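PDB 1TUF: diaminopimelate decarboxylase from Methanocaldococcus jannaschii, which catalyses the pyridoxal 5'-phosphate-dependent decarboxylation of meso-diaminopimelate to L-lysine, the final step of lysine biosynthesis by the diaminopimelate pathway. Local coordinates for residues G86-S91 / K107-G112; N113-E118 / R129-D134; E138-N143 / L197-V202; T152-F157 / Y201-G206. All blocks are in the same frame, centred on the assembly; numbering follows the deposited sequence.

Overall arrangement
All four contacts belong to the barrel domain that binds the cofactor. Contacts 1 and 4 each pair two parallel strands of its curled sheet. Strand 130-133 lies between those pairs, joined to 108-110 and to 153-160. Contact 1 is buried and has an Asp-Asn bond at the cofactor end. Contact 4 is partly exposed, further from the chain centre, and mostly apolar beyond its backbone bonds. Contact 2 ties the loop after strand 108-110 to strand 130-133 through a buried lysine and a water, beside the second subunit. Contact 3 is the most peripheral, a largely apolar seam between helix 136-149 and a loop. It shares Tyr201 and Val202 with contact 4.

Contact 1: G86-S91 / K107-G112; sequences GADVVS and KIVFNG
Asp88 and Asn111 meet at the ends of two neighbouring parallel strands. Asp88 can be followed outward. Its CB lies 4.0 Å from Val109 CG2. Its CG is swung anti to the backbone N (chi1 159°), which carries the carboxylate along to Asn111. There Asp88 OD1 accepts a bond from Asn111 ND2 at 2.8 Å. Asp88 OD1 lies in the amide plane of Asn111, but ND2 comes from above the carboxylate plane, and the two planes are almost perpendicular at 86°. The same ND2 also bonds to Glu290, a residue of the pyridoxal phosphate site. Asn111 OD1 takes a bond from Asn132, so the amide is held at both ends.

The backbones run in register, with their axes 9° apart. Ala87 N donates to Lys107 O, and Val89 N to Val109 O. Val109 N and Asn111 N return bonds to Ala87 O and Val89 O. On the face of Ala87, Ile108 and Phe110, Val89 CG2 touches both Ile108 CG2 at 4.0 Å and Phe110 CG at 4.1 Å. The Phe110 ring continues past the strand end, where its CE1 comes 3.5 Å from Ser91 N. Ser91 OG bonds to Asn396 O of the second subunit and weakly caps helix 92-100. The arrangement is a beta-alpha-beta unit of the TIM barrel, with its polar pair at the cofactor site.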
loop_
_atom_site.group_PDB
_atom_site.type_symbol
_atom_site.label_atom_id
_atom_site.label_comp_id
_atom_site.label_asym_id
_atom_site.label_seq_id
_atom_site.Cartn_x
_atom_site.Cartn_y
_atom_site.Cartn_z
ATOM N N GLY A 86 -21.866 -15.408 4.724
ATOM C CA GLY A 86 -21.803 -15.341 3.279
ATOM C C GLY A 86 -20.568 -14.563 2.861
ATOM O O GLY A 86 -19.738 -14.198 3.701
ATOM N N ALA A 87 -20.429 -14.276 1.575
ATOM C CA ALA A 87 -19.247 -13.547 1.164
ATOM C C ALA A 87 -19.477 -12.482 0.103
ATOM O O ALA A 87 -20.170 -12.711 -0.894
ATOM C CB ALA A 87 -18.175 -14.528 0.698
ATOM N N ASP A 88 -18.899 -11.308 0.338
ATOM C CA ASP A 88 -18.982 -10.212 -0.614
ATOM C C ASP A 88 -17.622 -10.167 -1.285
ATOM O O ASP A 88 -16.651 -9.659 -0.719
ATOM C CB ASP A 88 -19.273 -8.886 0.094
ATOM C CG ASP A 88 -18.878 -7.678 -0.742
ATOM O OD1 ASP A 88 -19.039 -7.717 -1.981
ATOM O OD2 ASP A 88 -18.413 -6.679 -0.155
ATOM N N VAL A 89 -17.560 -10.732 -2.486
ATOM C CA VAL A 89 -16.322 -10.780 -3.244
ATOM C C VAL A 89 -16.300 -9.693 -4.291
ATOM O O VAL A 89 -17.331 -9.361 -4.881
ATOM C CB VAL A 89 -16.134 -12.137 -3.941
ATOM C CG1 VAL A 89 -16.150 -13.240 -2.909
ATOM C CG2 VAL A 89 -17.207 -12.339 -4.993
ATOM N N VAL A 90 -15.109 -9.155 -4.534
ATOM C CA VAL A 90 -14.961 -8.081 -5.493
ATOM C C VAL A 90 -13.931 -8.350 -6.594
ATOM O O VAL A 90 -13.483 -7.420 -7.266
ATOM C CB VAL A 90 -14.605 -6.774 -4.763
ATOM C CG1 VAL A 90 -13.124 -6.748 -4.423
ATOM C CG2 VAL A 90 -15.012 -5.591 -5.604
ATOM N N SER A 91 -13.556 -9.613 -6.784
ATOM C CA SER A 91 -12.593 -9.966 -7.828
ATOM C C SER A 91 -12.509 -11.465 -8.023
ATOM O O SER A 91 -13.010 -12.240 -7.209
ATOM C CB SER A 91 -11.194 -9.454 -7.482
ATOM O OG SER A 91 -10.562 -10.316 -6.554
ATOM N N LYS A 107 -24.936 -17.678 -1.228
ATOM C CA LYS A 107 -24.579 -16.615 -0.299
ATOM C C LYS A 107 -23.364 -15.807 -0.761
ATOM O O LYS A 107 -22.592 -15.324 0.067
ATOM C CB LYS A 107 -24.315 -17.204 1.085
ATOM C CG LYS A 107 -25.551 -17.763 1.746
ATOM C CD LYS A 107 -25.201 -18.408 3.067
ATOM C CE LYS A 107 -26.425 -19.059 3.701
ATOM N NZ LYS A 107 -26.021 -19.941 4.832
ATOM N N ILE A 108 -23.212 -15.653 -2.079
ATOM C CA ILE A 108 -22.090 -14.913 -2.674
ATOM C C ILE A 108 -22.488 -13.801 -3.651
ATOM O O ILE A 108 -23.143 -14.048 -4.659
ATOM C CB ILE A 108 -21.133 -15.864 -3.444
ATOM C CG1 ILE A 108 -20.506 -16.871 -2.467
ATOM C CG2 ILE A 108 -20.066 -15.032 -4.192
ATOM C CD1 ILE A 108 -19.690 -17.993 -3.119
ATOM N N VAL A 109 -22.081 -12.574 -3.350
ATOM C CA VAL A 109 -22.367 -11.448 -4.231
ATOM C C VAL A 109 -21.045 -10.925 -4.788
ATOM O O VAL A 109 -20.037 -10.875 -4.077
ATOM C CB VAL A 109 -23.114 -10.327 -3.481
ATOM C CG1 VAL A 109 -24.533 -10.785 -3.172
ATOM C CG2 VAL A 109 -22.379 -9.973 -2.193
ATOM N N PHE A 110 -21.063 -10.549 -6.065
ATOM C CA PHE A 110 -19.881 -10.059 -6.766
ATOM C C PHE A 110 -19.974 -8.571 -7.111
ATOM O O PHE A 110 -20.787 -8.171 -7.941
ATOM C CB PHE A 110 -19.694 -10.868 -8.057
ATOM C CG PHE A 110 -18.316 -10.764 -8.661
ATOM C CD1 PHE A 110 -17.509 -9.651 -8.428
ATOM C CD2 PHE A 110 -17.833 -11.777 -9.479
ATOM C CE1 PHE A 110 -16.243 -9.555 -9.002
ATOM C CE2 PHE A 110 -16.571 -11.687 -10.055
ATOM C CZ PHE A 110 -15.776 -10.575 -9.815
ATOM N N ASN A 111 -19.125 -7.763 -6.482
ATOM C CA ASN A 111 -19.078 -6.321 -6.726
ATOM C C ASN A 111 -17.851 -5.954 -7.543
ATOM O O ASN A 111 -16.917 -6.742 -7.663
ATOM C CB ASN A 111 -19.024 -5.555 -5.410
ATOM C CG ASN A 111 -20.379 -5.427 -4.759
ATOM O OD1 ASN A 111 -21.269 -4.759 -5.292
ATOM N ND2 ASN A 111 -20.547 -6.064 -3.599
ATOM N N GLY A 112 -17.845 -4.746 -8.089
ATOM C CA GLY A 112 -16.713 -4.313 -8.878
ATOM C C GLY A 112 -17.169 -3.504 -10.067
ATOM O O GLY A 112 -18.155 -3.850 -10.722
#

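Contact 2: N113-E118 / R129-D134; sequences NCKTKE and RAFNVD
Lys115 reaches from the loop before helix 117-125 to strand 130-133, where it meets Phe131 and Asn132. The apolar part of the contact is its aliphatic chain. Lys115 CD packs 3.7 Å from Phe131 CD1, and the two side chains run past each other in opposite directions. The Phe131 ring also meets Phe110.

The polar part begins where the lysine bends at its last torsion (chi4 65°), turning the amine toward the strand backbone. Lys115 NZ then donates to Asn132 O at 3.2 Å, well above the carbonyl plane. Two more partners hold NZ: the carboxylate of Glu138, in a salt bridge, and Gly112 O.

Asn113 and Asp134 meet through carbon and water. Asn113 CB lies 3.5 Å from Asp134 OD1. One water donates to both Asn113 O and Asp134 OD1, at 2.8 Å and 3.0 Å. The carboxylate also accepts from Gly181 N, while Asn113 OD1 accepts from Lys179.

The chemistry implies a buried ammonium whose charge is probably balanced by Glu138. Three bonds fix its position. The water ties Asp134 to Asn113 within the chain, and the salt bridge of Asp134 OD1 to Lys310 of the second subunit makes the link between subunits.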
loop_
_atom_site.group_PDB
_atom_site.type_symbol
_atom_site.label_atom_id
_atom_site.label_comp_id
_atom_site.label_asym_id
_atom_site.label_seq_id
_atom_site.Cartn_x
_atom_site.Cartn_y
_atom_site.Cartn_z
ATOM N N ASN A 113 -16.446 -2.427 -10.348
ATOM C CA ASN A 113 -16.779 -1.559 -11.466
ATOM C C ASN A 113 -16.029 -2.000 -12.709
ATOM O O ASN A 113 -16.210 -1.430 -13.780
ATOM C CB ASN A 113 -16.388 -0.132 -11.159
ATOM C CG ASN A 113 -14.898 0.015 -10.971
ATOM O OD1 ASN A 113 -14.335 -0.395 -9.940
ATOM N ND2 ASN A 113 -14.234 0.580 -11.984
ATOM N N CYS A 114 -15.169 -2.999 -12.579
ATOM C CA CYS A 114 -14.465 -3.443 -13.760
ATOM C C CYS A 114 -14.332 -4.947 -13.800
ATOM O O CYS A 114 -13.230 -5.493 -13.706
ATOM C CB CYS A 114 -13.080 -2.791 -13.860
ATOM S SG CYS A 114 -12.287 -3.039 -15.484
ATOM N N LYS A 115 -15.474 -5.610 -13.942
ATOM C CA LYS A 115 -15.516 -7.055 -14.019
ATOM C C LYS A 115 -15.106 -7.474 -15.427
ATOM O O LYS A 115 -15.648 -6.985 -16.427
ATOM C CB LYS A 115 -16.930 -7.579 -13.716
ATOM C CG LYS A 115 -17.430 -7.300 -12.298
ATOM C CD LYS A 115 -18.731 -8.049 -11.996
ATOM C CE LYS A 115 -19.370 -7.570 -10.693
ATOM N NZ LYS A 115 -19.818 -6.140 -10.773
ATOM N N THR A 116 -14.138 -8.383 -15.490
ATOM C CA THR A 116 -13.608 -8.898 -16.747
ATOM C C THR A 116 -14.375 -10.149 -17.173
ATOM O O THR A 116 -14.956 -10.842 -16.340
ATOM C CB THR A 116 -12.137 -9.293 -16.586
ATOM O OG1 THR A 116 -12.041 -10.374 -15.650
ATOM C CG2 THR A 116 -11.319 -8.119 -16.077
ATOM N N LYS A 117 -14.375 -10.438 -18.466
ATOM C CA LYS A 117 -15.060 -11.625 -18.954
ATOM C C LYS A 117 -14.617 -12.837 -18.119
ATOM O O LYS A 117 -15.440 -13.658 -17.726
ATOM C CB LYS A 117 -14.739 -11.852 -20.434
ATOM C CG LYS A 117 -15.589 -12.938 -21.093
ATOM C CD LYS A 117 -15.264 -13.057 -22.573
ATOM C CE LYS A 117 -16.253 -13.950 -23.305
ATOM N NZ LYS A 117 -17.645 -13.392 -23.293
ATOM N N GLU A 118 -13.317 -12.920 -17.836
ATOM C CA GLU A 118 -12.745 -14.010 -17.043
ATOM C C GLU A 118 -13.462 -14.129 -15.685
ATOM O O GLU A 118 -13.852 -15.221 -15.270
ATOM C CB GLU A 118 -11.239 -13.752 -16.840
ATOM C CG GLU A 118 -10.522 -14.686 -15.855
ATOM C CD GLU A 118 -9.859 -15.880 -16.530
ATOM O OE1 GLU A 118 -9.445 -16.821 -15.804
ATOM O OE2 GLU A 118 -9.748 -15.875 -17.780
ATOM N N ARG A 129 -25.069 -16.055 -6.073
ATOM C CA ARG A 129 -26.383 -15.476 -5.801
ATOM C C ARG A 129 -26.642 -14.301 -6.717
ATOM O O ARG A 129 -27.667 -14.246 -7.403
ATOM C CB ARG A 129 -26.497 -15.008 -4.347
ATOM C CG ARG A 129 -27.807 -14.276 -4.041
ATOM C CD ARG A 129 -27.812 -13.722 -2.620
ATOM N NE ARG A 129 -28.682 -14.503 -1.748
ATOM C CZ ARG A 129 -30.009 -14.461 -1.796
ATOM N NH1 ARG A 129 -30.615 -13.666 -2.670
ATOM N NH2 ARG A 129 -30.727 -15.225 -0.984
ATOM N N ALA A 130 -25.706 -13.361 -6.745
ATOM C CA ALA A 130 -25.906 -12.210 -7.600
ATOM C C ALA A 130 -24.665 -11.458 -8.033
ATOM O O ALA A 130 -23.643 -11.440 -7.351
ATOM C CB ALA A 130 -26.879 -11.247 -6.930
ATOM N N PHE A 131 -24.783 -10.835 -9.195
ATOM C CA PHE A 131 -23.730 -10.012 -9.759
ATOM C C PHE A 131 -24.212 -8.591 -9.477
ATOM O O PHE A 131 -25.200 -8.132 -10.061
ATOM C CB PHE A 131 -23.629 -10.232 -11.282
ATOM C CG PHE A 131 -22.504 -11.150 -11.707
ATOM C CD1 PHE A 131 -21.172 -10.782 -11.511
ATOM C CD2 PHE A 131 -22.776 -12.369 -12.328
ATOM C CE1 PHE A 131 -20.127 -11.610 -11.930
ATOM C CE2 PHE A 131 -21.735 -13.208 -12.751
ATOM C CZ PHE A 131 -20.404 -12.825 -12.551
ATOM N N ASN A 132 -23.567 -7.897 -8.555
ATOM C CA ASN A 132 -23.997 -6.536 -8.302
ATOM C C ASN A 132 -23.533 -5.695 -9.483
ATOM O O ASN A 132 -22.476 -5.066 -9.435
ATOM C CB ASN A 132 -23.404 -6.005 -6.994
ATOM C CG ASN A 132 -24.054 -6.623 -5.771
ATOM O OD1 ASN A 132 -25.153 -7.179 -5.860
ATOM N ND2 ASN A 132 -23.389 -6.517 -4.619
ATOM N N VAL A 133 -24.323 -5.703 -10.551
ATOM C CA VAL A 133 -23.977 -4.949 -11.746
ATOM C C VAL A 133 -23.693 -3.492 -11.398
ATOM O O VAL A 133 -24.402 -2.881 -10.599
ATOM C CB VAL A 133 -25.096 -5.019 -12.801
ATOM C CG1 VAL A 133 -24.683 -4.255 -14.045
ATOM C CG2 VAL A 133 -25.379 -6.476 -13.151
ATOM N N ASP A 134 -22.653 -2.948 -12.019
ATOM C CA ASP A 134 -22.201 -1.585 -11.769
ATOM C C ASP A 134 -22.529 -0.630 -12.910
ATOM O O ASP A 134 -22.729 0.567 -12.690
ATOM C CB ASP A 134 -20.684 -1.621 -11.523
ATOM C CG ASP A 134 -20.113 -0.279 -11.114
ATOM O OD1 ASP A 134 -19.759 0.523 -12.009
ATOM O OD2 ASP A 134 -20.013 -0.036 -9.891
HETATM O O HOH W 1 -18.663 -0.398 -14.647
#

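Contact 3: E138-N143 / L197-V202; sequences ELILIN and LEMEYV
Leu139 and Asn143, on one side of helix 136-149, pack against Met199 and Val202 of the segment that leads from helix 188-197 into strand 202-208. Both segments belong to the TIM-barrel domain. The contact joins an outer helix to the loop that enters a later strand, and it lies away from the active site.

The apolar contacts gather round the thioether of Met199. Leu139 CD2 touches Met199 SD at 3.4 Å and also Val202 CG1 at 3.9 Å. A turn at chi3 (138°) brings the methionine methyl round, and Met199 CE lies 4.3 Å from Ile140 CG1 further round the helix. Ile142 CG2 makes a looser contact with Val202 CG1 at 4.4 Å. Ala196 at the end of helix 188-197 touches both Leu139 and Val202. Phe157 of strand 153-160 also packs on Leu139, which places this seam between helices and sheet.

Asn143 carries the mixed part of the contact. Its CG stands anti to the backbone N (chi1 -177°), which sends the side chain out from the helix between Met199 and Tyr201. The aliphatic CB lies against both Met199 and Val202. The amide plane is turned 51° from the Tyr201 ring, and the amide end meets that ring at its edge. Glu200 CB lies over the rim of one face. At the base of the amide, Asn143 CB lies 3.6 Å from Met199 SD.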
loop_
_atom_site.group_PDB
_atom_site.type_symbol
_atom_site.label_atom_id
_atom_site.label_comp_id
_atom_site.label_asym_id
_atom_site.label_seq_id
_atom_site.Cartn_x
_atom_site.Cartn_y
_atom_site.Cartn_z
ATOM N N GLU A 138 -21.337 -3.518 -18.201
ATOM C CA GLU A 138 -21.139 -4.760 -17.469
ATOM C C GLU A 138 -22.295 -5.733 -17.733
ATOM O O GLU A 138 -22.074 -6.927 -17.929
ATOM C CB GLU A 138 -21.032 -4.475 -15.965
ATOM C CG GLU A 138 -20.619 -5.679 -15.142
ATOM C CD GLU A 138 -20.762 -5.462 -13.640
ATOM O OE1 GLU A 138 -20.464 -4.351 -13.156
ATOM O OE2 GLU A 138 -21.159 -6.420 -12.940
ATOM N N LEU A 139 -23.524 -5.214 -17.744
ATOM C CA LEU A 139 -24.719 -6.028 -17.978
ATOM C C LEU A 139 -24.652 -6.683 -19.355
ATOM O O LEU A 139 -24.889 -7.882 -19.502
ATOM C CB LEU A 139 -25.978 -5.158 -17.894
ATOM C CG LEU A 139 -27.292 -5.751 -17.371
ATOM C CD1 LEU A 139 -28.445 -4.879 -17.863
ATOM C CD2 LEU A 139 -27.484 -7.172 -17.856
ATOM N N ILE A 140 -24.326 -5.884 -20.363
ATOM C CA ILE A 140 -24.216 -6.380 -21.726
ATOM C C ILE A 140 -23.170 -7.481 -21.830
ATOM O O ILE A 140 -23.302 -8.398 -22.645
ATOM C CB ILE A 140 -23.807 -5.256 -22.683
ATOM C CG1 ILE A 140 -24.931 -4.220 -22.773
ATOM C CG2 ILE A 140 -23.441 -5.832 -24.026
ATOM C CD1 ILE A 140 -24.609 -3.050 -23.677
ATOM N N LEU A 141 -22.124 -7.381 -21.011
ATOM C CA LEU A 141 -21.042 -8.367 -21.019
ATOM C C LEU A 141 -21.508 -9.640 -20.332
ATOM O O LEU A 141 -21.315 -10.742 -20.851
ATOM C CB LEU A 141 -19.809 -7.830 -20.284
ATOM C CG LEU A 141 -18.442 -8.303 -20.796
ATOM C CD1 LEU A 141 -17.412 -8.066 -19.715
ATOM C CD2 LEU A 141 -18.474 -9.769 -21.162
ATOM N N ILE A 142 -22.111 -9.480 -19.156
ATOM C CA ILE A 142 -22.618 -10.620 -18.399
ATOM C C ILE A 142 -23.629 -11.404 -19.233
ATOM O O ILE A 142 -23.513 -12.621 -19.384
ATOM C CB ILE A 142 -23.297 -10.167 -17.098
ATOM C CG1 ILE A 142 -22.274 -9.455 -16.214
ATOM C CG2 ILE A 142 -23.896 -11.362 -16.381
ATOM C CD1 ILE A 142 -22.855 -8.900 -14.942
ATOM N N ASN A 143 -24.605 -10.694 -19.790
ATOM C CA ASN A 143 -25.630 -11.325 -20.607
ATOM C C ASN A 143 -25.016 -12.054 -21.801
ATOM O O ASN A 143 -25.327 -13.221 -22.047
ATOM C CB ASN A 143 -26.643 -10.277 -21.079
ATOM C CG ASN A 143 -27.778 -10.884 -21.879
ATOM O OD1 ASN A 143 -27.837 -10.743 -23.113
ATOM N ND2 ASN A 143 -28.683 -11.575 -21.187
ATOM N N LEU A 197 -34.259 -6.865 -17.915
ATOM C CA LEU A 197 -35.501 -7.625 -17.999
ATOM C C LEU A 197 -35.796 -8.140 -19.401
ATOM O O LEU A 197 -36.499 -9.139 -19.559
ATOM C CB LEU A 197 -36.673 -6.778 -17.509
ATOM C CG LEU A 197 -36.640 -6.531 -16.006
ATOM C CD1 LEU A 197 -37.805 -5.651 -15.584
ATOM C CD2 LEU A 197 -36.675 -7.873 -15.290
ATOM N N GLU A 198 -35.263 -7.471 -20.417
ATOM C CA GLU A 198 -35.494 -7.902 -21.791
ATOM C C GLU A 198 -34.414 -8.843 -22.316
ATOM O O GLU A 198 -34.485 -9.300 -23.460
ATOM C CB GLU A 198 -35.608 -6.691 -22.722
ATOM C CG GLU A 198 -36.820 -5.800 -22.442
ATOM C CD GLU A 198 -38.125 -6.585 -22.444
ATOM O OE1 GLU A 198 -38.444 -7.218 -23.482
ATOM O OE2 GLU A 198 -38.823 -6.571 -21.400
ATOM N N MET A 199 -33.411 -9.129 -21.491
ATOM C CA MET A 199 -32.341 -10.031 -21.905
ATOM C C MET A 199 -32.710 -11.449 -21.506
ATOM O O MET A 199 -33.302 -11.670 -20.451
ATOM C CB MET A 199 -31.012 -9.624 -21.259
ATOM C CG MET A 199 -30.544 -8.233 -21.670
ATOM S SD MET A 199 -29.087 -7.644 -20.796
ATOM C CE MET A 199 -28.175 -6.907 -22.146
ATOM N N GLU A 200 -32.342 -12.408 -22.351
ATOM C CA GLU A 200 -32.662 -13.807 -22.109
ATOM C C GLU A 200 -31.688 -14.591 -21.240
ATOM O O GLU A 200 -31.973 -15.733 -20.890
ATOM C CB GLU A 200 -32.805 -14.542 -23.444
ATOM C CG GLU A 200 -33.958 -14.075 -24.305
ATOM C CD GLU A 200 -34.128 -14.941 -25.539
ATOM O OE1 GLU A 200 -34.412 -16.151 -25.378
ATOM O OE2 GLU A 200 -33.971 -14.413 -26.667
ATOM N N TYR A 201 -30.554 -14.003 -20.872
ATOM C CA TYR A 201 -29.598 -14.765 -20.083
ATOM C C TYR A 201 -29.231 -14.182 -18.723
ATOM O O TYR A 201 -28.254 -14.592 -18.098
ATOM C CB TYR A 201 -28.351 -15.025 -20.929
ATOM C CG TYR A 201 -28.702 -15.433 -22.347
ATOM C CD1 TYR A 201 -28.868 -14.476 -23.350
ATOM C CD2 TYR A 201 -28.927 -16.770 -22.671
ATOM C CE1 TYR A 201 -29.248 -14.843 -24.642
ATOM C CE2 TYR A 201 -29.309 -17.150 -23.954
ATOM C CZ TYR A 201 -29.468 -16.182 -24.936
ATOM O OH TYR A 201 -29.845 -16.554 -26.214
ATOM N N VAL A 202 -30.039 -13.239 -18.261
ATOM C CA VAL A 202 -29.827 -12.617 -16.970
ATOM C C VAL A 202 -31.120 -12.716 -16.169
ATOM O O VAL A 202 -32.216 -12.702 -16.725
ATOM C CB VAL A 202 -29.419 -11.140 -17.117
ATOM C CG1 VAL A 202 -28.079 -11.048 -17.840
ATOM C CG2 VAL A 202 -30.486 -10.382 -17.883
#

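Contact 4: T152-F157 / Y201-G206; sequences TANVAF and YVNVVG
Strands 153-157 and 202-204 run parallel, their axes twisted 39° apart, and Ala153 N donates to Tyr201 O at the first bond of the pairing. Asn203 N then donates to Ala153 O, Val155 N to Asn203 O, and Val205 N to Val155 O. The last bond, Phe157 N to Gly206 O at 3.1 Å, is weak and strongly bent. Near that end Ala156 lies opposite Gly206.

Asn154 and Asn203 lie side by side and point the same way, with amide planes 74° apart. Their OD1 atoms come within 3.4 Å, but both are acceptors and do not bond. Asn154 ND2 instead donates to Ile128 O, which holds that amide. Beside them, Val205 CG2 lies 3.6 Å from Val155 O.

The other face is apolar. Val155 CG2 touches Val202 CB at 4.2 Å and Val204 CG1 at 4.3 Å. Phe157 has its CG anti to the carbonyl carbon (chi1 -66°), and its ring leans back over the neighbouring strand to put Phe157 CE1 4.0 Å from Val204 CG1. The ring edge also faces Gly206 O.

On this apolar face, helix 188-197 packs on Phe157 and Val204, and Ile142 of helix 136-149 packs on Ala153. Within the barrel sheet, strand 130-133 flanks 153-160, and strand 244-246 flanks 202-208.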
loop_
_atom_site.group_PDB
_atom_site.type_symbol
_atom_site.label_atom_id
_atom_site.label_comp_id
_atom_site.label_asym_id
_atom_site.label_seq_id
_atom_site.Cartn_x
_atom_site.Cartn_y
_atom_site.Cartn_z
ATOM N N THR A 152 -27.597 -19.013 -17.132
ATOM C CA THR A 152 -28.267 -17.765 -16.767
ATOM C C THR A 152 -27.514 -17.144 -15.598
ATOM O O THR A 152 -27.161 -17.844 -14.660
ATOM C CB THR A 152 -29.733 -18.017 -16.327
ATOM O OG1 THR A 152 -30.401 -18.817 -17.312
ATOM C CG2 THR A 152 -30.477 -16.702 -16.175
ATOM N N ALA A 153 -27.261 -15.841 -15.659
ATOM C CA ALA A 153 -26.548 -15.149 -14.587
ATOM C C ALA A 153 -27.506 -14.310 -13.749
ATOM O O ALA A 153 -28.384 -13.631 -14.288
ATOM C CB ALA A 153 -25.469 -14.255 -15.173
ATOM N N ASN A 154 -27.336 -14.357 -12.431
ATOM C CA ASN A 154 -28.178 -13.587 -11.527
ATOM C C ASN A 154 -27.581 -12.191 -11.383
ATOM O O ASN A 154 -26.386 -12.044 -11.118
ATOM C CB ASN A 154 -28.251 -14.271 -10.166
ATOM C CG ASN A 154 -28.808 -15.675 -10.255
ATOM O OD1 ASN A 154 -29.755 -15.925 -11.005
ATOM N ND2 ASN A 154 -28.233 -16.600 -9.482
ATOM N N VAL A 155 -28.404 -11.161 -11.551
ATOM C CA VAL A 155 -27.889 -9.804 -11.457
ATOM C C VAL A 155 -28.663 -8.843 -10.581
ATOM O O VAL A 155 -29.870 -8.694 -10.718
ATOM C CB VAL A 155 -27.761 -9.175 -12.856
ATOM C CG1 VAL A 155 -26.816 -10.016 -13.719
ATOM C CG2 VAL A 155 -29.120 -9.091 -13.509
ATOM N N ALA A 156 -27.952 -8.204 -9.663
ATOM C CA ALA A 156 -28.550 -7.207 -8.797
ATOM C C ALA A 156 -28.060 -5.917 -9.432
ATOM O O ALA A 156 -27.385 -5.956 -10.462
ATOM C CB ALA A 156 -28.021 -7.335 -7.377
ATOM N N PHE A 157 -28.390 -4.775 -8.842
ATOM C CA PHE A 157 -27.945 -3.518 -9.412
ATOM C C PHE A 157 -27.466 -2.531 -8.362
ATOM O O PHE A 157 -28.192 -2.189 -7.419
ATOM C CB PHE A 157 -29.059 -2.902 -10.259
ATOM C CG PHE A 157 -29.392 -3.706 -11.476
ATOM C CD1 PHE A 157 -30.132 -4.881 -11.366
ATOM C CD2 PHE A 157 -28.895 -3.338 -12.723
ATOM C CE1 PHE A 157 -30.366 -5.687 -12.482
ATOM C CE2 PHE A 157 -29.120 -4.134 -13.844
ATOM C CZ PHE A 157 -29.856 -5.312 -13.723
ATOM N N TYR A 201 -30.554 -14.003 -20.872
ATOM C CA TYR A 201 -29.598 -14.765 -20.083
ATOM C C TYR A 201 -29.231 -14.182 -18.723
ATOM O O TYR A 201 -28.254 -14.592 -18.098
ATOM C CB TYR A 201 -28.351 -15.025 -20.929
ATOM C CG TYR A 201 -28.702 -15.433 -22.347
ATOM C CD1 TYR A 201 -28.868 -14.476 -23.350
ATOM C CD2 TYR A 201 -28.927 -16.770 -22.671
ATOM C CE1 TYR A 201 -29.248 -14.843 -24.642
ATOM C CE2 TYR A 201 -29.309 -17.150 -23.954
ATOM C CZ TYR A 201 -29.468 -16.182 -24.936
ATOM O OH TYR A 201 -29.845 -16.554 -26.214
ATOM N N VAL A 202 -30.039 -13.239 -18.261
ATOM C CA VAL A 202 -29.827 -12.617 -16.970
ATOM C C VAL A 202 -31.120 -12.716 -16.169
ATOM O O VAL A 202 -32.216 -12.702 -16.725
ATOM C CB VAL A 202 -29.419 -11.140 -17.117
ATOM C CG1 VAL A 202 -28.079 -11.048 -17.840
ATOM C CG2 VAL A 202 -30.486 -10.382 -17.883
ATOM N N ASN A 203 -30.981 -12.821 -14.857
ATOM C CA ASN A 203 -32.123 -12.939 -13.982
ATOM C C ASN A 203 -32.021 -11.867 -12.913
ATOM O O ASN A 203 -31.208 -11.981 -11.998
ATOM C CB ASN A 203 -32.115 -14.319 -13.330
ATOM C CG ASN A 203 -33.184 -14.468 -12.283
ATOM O OD1 ASN A 203 -33.027 -15.229 -11.331
ATOM N ND2 ASN A 203 -34.286 -13.742 -12.451
ATOM N N VAL A 204 -32.836 -10.821 -13.028
ATOM C CA VAL A 204 -32.812 -9.740 -12.048
ATOM C C VAL A 204 -33.256 -10.298 -10.707
ATOM O O VAL A 204 -34.296 -10.941 -10.610
ATOM C CB VAL A 204 -33.747 -8.603 -12.462
ATOM C CG1 VAL A 204 -33.286 -8.015 -13.795
ATOM C CG2 VAL A 204 -35.165 -9.127 -12.599
ATOM N N VAL A 205 -32.467 -10.056 -9.670
ATOM C CA VAL A 205 -32.798 -10.573 -8.357
ATOM C C VAL A 205 -32.793 -9.531 -7.245
ATOM O O VAL A 205 -33.171 -9.833 -6.111
ATOM C CB VAL A 205 -31.831 -11.713 -7.968
ATOM C CG1 VAL A 205 -32.115 -12.952 -8.811
ATOM C CG2 VAL A 205 -30.384 -11.255 -8.180
ATOM N N GLY A 206 -32.359 -8.311 -7.550
ATOM C CA GLY A 206 -32.347 -7.291 -6.516
ATOM C C GLY A 206 -31.590 -6.025 -6.851
ATOM O O GLY A 206 -31.205 -5.804 -7.999
#